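PDB 1UV4: extracellular endo-alpha-(1->5)-L-arabinanase 1 from Bacillus subtilis, which cleaves internal alpha-(1->5)-L-arabinofuranosyl linkages of linear and branched arabinan during breakdown of the plant cell wall, and binds calcium. Local coordinates for residues 24-29 with 46-51. Residues are numbered along the deposited sequence; the frame is centred on the assembly and turned at random. Where two conformers were deposited one is given.
Sequences WYALGT and KNWTVQ
In one four-stranded antiparallel blade of the family 43 beta-propeller, Trp48, from the segment leading along edge strand 49-54, reaches past strand 37-42 to Trp24 and Ala26 on strand 23-29. The two segments are not hydrogen-bonded to each other: strand 37-42 lies between them, pairing with the backbone of 24-29 through Ser42, Leu40 and Arg38, and the CA atoms of Ala26 and Trp48 are 8.7 Å apart. The indole bridges that gap. The CB of Trp48 already points toward 24-29, and with CG anti to the carbonyl carbon (chi1 -59°) the indole continues that way, so that CZ3 and CH2 of its six-membered ring make the contact. The methyl of Ala26 sits over one ring face, in a CH-pi contact with CB 4.1 Å from the ring centroid and 27° off the normal. Trp24 supplies its CB, 3.8 Å from CH2 of Trp48, while its own indole turns away to form a cation-pi pair with Lys19. The backbone joins in: Trp24 O approaches Trp48 CZ3 obliquely at 3.6 Å. Met17, Leu40 and Leu279 also touch the Trp48 side chain, Leu279 coming from another sheet, and Asn9 OD1 accepts a hydrogen bond from the Trp48 backbone N. Across the two segments, cohesion thus rests on dispersion and CH-pi contact with a buried indole, which lies across one face of strand 37-42 and joins edge strand 49-54 to strand 23-29, two strands away.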
ATOM      1  N   TRP A  24       6.573  10.251 -14.417  1.00 12.52           N
ATOM      2  CA  TRP A  24       5.953   9.557 -13.307  1.00 12.14           C
ATOM      3  C   TRP A  24       6.465   8.107 -13.270  1.00 12.12           C
ATOM      4  O   TRP A  24       6.679   7.511 -14.327  1.00 12.19           O
ATOM      5  CB  TRP A  24       4.443   9.533 -13.476  1.00 13.90           C
ATOM      6  CG  TRP A  24       3.782  10.860 -13.339  1.00 13.01           C
ATOM      7  CD1 TRP A  24       3.427  11.722 -14.314  1.00 17.08           C
ATOM      8  CD2 TRP A  24       3.360  11.441 -12.109  1.00 12.47           C
ATOM      9  NE1 TRP A  24       2.820  12.824 -13.757  1.00 17.38           N
ATOM     10  CE2 TRP A  24       2.766  12.665 -12.399  1.00 15.87           C
ATOM     11  CE3 TRP A  24       3.463  11.044 -10.776  1.00 13.88           C
ATOM     12  CZ2 TRP A  24       2.247  13.506 -11.392  1.00 17.15           C
ATOM     13  CZ3 TRP A  24       2.956  11.859  -9.795  1.00 17.91           C
ATOM     14  CH2 TRP A  24       2.375  13.072 -10.101  1.00 15.70           C
ATOM     15  N   TYR A  25       6.636   7.545 -12.066  1.00 12.70           N
ATOM     16  CA  TYR A  25       6.959   6.138 -11.888  1.00 13.01           C
ATOM     17  C   TYR A  25       5.880   5.544 -11.044  1.00 13.10           C
ATOM     18  O   TYR A  25       5.522   6.109  -9.980  1.00 14.62           O
ATOM     19  CB  TYR A  25       8.331   5.945 -11.222  1.00 13.40           C
ATOM     20  CG  TYR A  25       9.451   6.386 -12.118  1.00 15.82           C
ATOM     21  CD1 TYR A  25       9.847   7.715 -12.146  1.00 15.18           C
ATOM     22  CD2 TYR A  25      10.085   5.482 -12.974  1.00 18.22           C
ATOM     23  CE1 TYR A  25      10.844   8.163 -12.996  1.00 19.12           C
ATOM     24  CE2 TYR A  25      11.119   5.929 -13.816  1.00 18.01           C
ATOM     25  CZ  TYR A  25      11.479   7.265 -13.801  1.00 17.40           C
ATOM     26  OH  TYR A  25      12.466   7.822 -14.626  1.00 23.53           O
ATOM     27  N   ALA A  26       5.329   4.453 -11.524  1.00 12.18           N
ATOM     28  CA  ALA A  26       4.365   3.656 -10.778  1.00 12.61           C
ATOM     29  C   ALA A  26       5.001   2.311 -10.488  1.00 14.33           C
ATOM     30  O   ALA A  26       5.540   1.651 -11.383  1.00 15.37           O
ATOM     31  CB  ALA A  26       3.054   3.486 -11.535  1.00 13.85           C
ATOM     32  N   LEU A  27       4.988   1.903  -9.229  1.00 14.15           N
ATOM     33  CA  LEU A  27       5.549   0.615  -8.862  1.00 13.64           C
ATOM     34  C   LEU A  27       4.431  -0.259  -8.353  1.00 12.63           C
ATOM     35  O   LEU A  27       3.428   0.246  -7.816  1.00 13.77           O
ATOM     36  CB  LEU A  27       6.610   0.748  -7.781  1.00 14.72           C
ATOM     37  CG  LEU A  27       7.809   1.602  -8.164  1.00 18.25           C
ATOM     38  CD1 LEU A  27       7.501   3.042  -8.052  1.00 23.15           C
ATOM     39  CD2 LEU A  27       9.034   1.288  -7.255  1.00 19.96           C
ATOM     40  N   GLY A  28       4.553  -1.581  -8.530  1.00 12.70           N
ATOM     41  CA  GLY A  28       3.519  -2.500  -8.074  1.00 12.45           C
ATOM     42  C   GLY A  28       4.143  -3.835  -7.740  1.00 12.79           C
ATOM     43  O   GLY A  28       5.327  -4.059  -7.863  1.00 12.46           O
ATOM     44  N   THR A  29       3.283  -4.730  -7.284  1.00 12.87           N
ATOM     45  CA  THR A  29       3.672  -6.115  -7.081  1.00 13.06           C
ATOM     46  C   THR A  29       4.280  -6.675  -8.350  1.00 12.71           C
ATOM     47  O   THR A  29       3.762  -6.446  -9.436  1.00 12.81           O
ATOM     48  CB  THR A  29       2.459  -6.906  -6.665  1.00 14.15           C
ATOM     49  OG1 THR A  29       2.026  -6.403  -5.383  1.00 13.48           O
ATOM     50  CG2 THR A  29       2.691  -8.391  -6.509  1.00 13.60           C
ATOM     51  N   LYS A  46      -0.684   8.039 -17.787  1.00 21.38           N
ATOM     52  CA  LYS A  46      -1.760   7.310 -18.450  1.00 20.96           C
ATOM     53  C   LYS A  46      -1.232   6.205 -19.341  1.00 19.33           C
ATOM     54  O   LYS A  46      -1.694   5.073 -19.291  1.00 20.73           O
ATOM     55  CB  LYS A  46      -2.612   8.271 -19.257  1.00 21.42           C
ATOM     56  N   ASN A  47      -0.224   6.543 -20.147  1.00 16.38           N
ATOM     57  CA  ASN A  47       0.398   5.597 -21.046  1.00 15.51           C
ATOM     58  C   ASN A  47       1.773   5.310 -20.513  1.00 13.54           C
ATOM     59  O   ASN A  47       2.650   6.177 -20.506  1.00 14.05           O
ATOM     60  CB  ASN A  47       0.457   6.163 -22.451  1.00 14.91           C
ATOM     61  CG  ASN A  47      -0.923   6.402 -23.020  1.00 15.09           C
ATOM     62  OD1 ASN A  47      -1.603   5.451 -23.403  1.00 17.20           O
ATOM     63  ND2 ASN A  47      -1.344   7.634 -23.036  1.00 15.34           N
ATOM     64  N   TRP A  48       1.951   4.063 -20.141  1.00 13.23           N
ATOM     65  CA  TRP A  48       3.070   3.608 -19.363  1.00 12.95           C
ATOM     66  C   TRP A  48       3.890   2.612 -20.154  1.00 13.36           C
ATOM     67  O   TRP A  48       3.379   1.907 -21.028  1.00 14.27           O
ATOM     68  CB  TRP A  48       2.567   2.910 -18.085  1.00 12.06           C
ATOM     69  CG  TRP A  48       1.724   3.776 -17.186  1.00 11.35           C
ATOM     70  CD1 TRP A  48       0.382   3.977 -17.237  1.00 12.06           C
ATOM     71  CD2 TRP A  48       2.198   4.583 -16.081  1.00 10.88           C
ATOM     72  NE1 TRP A  48      -0.019   4.881 -16.274  1.00 16.75           N
ATOM     73  CE2 TRP A  48       1.073   5.254 -15.532  1.00 14.62           C
ATOM     74  CE3 TRP A  48       3.459   4.823 -15.511  1.00 11.27           C
ATOM     75  CZ2 TRP A  48       1.173   6.145 -14.463  1.00 14.52           C
ATOM     76  CZ3 TRP A  48       3.546   5.732 -14.441  1.00  9.74           C
ATOM     77  CH2 TRP A  48       2.411   6.367 -13.923  1.00 12.70           C
ATOM     78  N   THR A  49       5.169   2.559 -19.826  1.00 12.33           N
ATOM     79  CA  THR A  49       6.065   1.573 -20.372  1.00 12.06           C
ATOM     80  C   THR A  49       6.640   0.807 -19.207  1.00 12.57           C
ATOM     81  O   THR A  49       6.944   1.379 -18.159  1.00 12.60           O
ATOM     82  CB  THR A  49       7.172   2.265 -21.206  1.00 11.92           C
ATOM     83  OG1 THR A  49       8.099   2.899 -20.326  0.50 10.26           O
ATOM     84  CG2 THR A  49       6.617   3.348 -22.103  0.50 12.41           C
ATOM     85  N   VAL A  50       6.853  -0.485 -19.407  1.00 11.53           N
ATOM     86  CA  VAL A  50       7.377  -1.366 -18.374  1.00 12.33           C
ATOM     87  C   VAL A  50       8.900  -1.216 -18.350  1.00 12.48           C
ATOM     88  O   VAL A  50       9.556  -1.376 -19.359  1.00 14.40           O
ATOM     89  CB  VAL A  50       7.032  -2.835 -18.695  1.00 12.66           C
ATOM     90  CG1 VAL A  50       7.649  -3.766 -17.634  1.00 13.07           C
ATOM     91  CG2 VAL A  50       5.531  -3.014 -18.763  1.00 12.95           C
ATOM     92  N   GLN A  51       9.434  -0.918 -17.190  1.00 12.24           N
ATOM     93  CA  GLN A  51      10.877  -0.775 -16.987  1.00 12.19           C
ATOM     94  C   GLN A  51      11.455  -2.051 -16.401  1.00 13.13           C
ATOM     95  O   GLN A  51      10.721  -2.933 -15.943  1.00 12.47           O
ATOM     96  CB  GLN A  51      11.115   0.361 -15.992  1.00 12.11           C
ATOM     97  CG  GLN A  51      10.437   1.689 -16.358  1.00 13.18           C
ATOM     98  CD  GLN A  51      10.855   2.191 -17.734  1.00 15.45           C
ATOM     99  OE1 GLN A  51      10.063   2.133 -18.687  1.00 18.34           O
ATOM    100  NE2 GLN A  51      12.078   2.689 -17.845  1.00 16.75           N
TER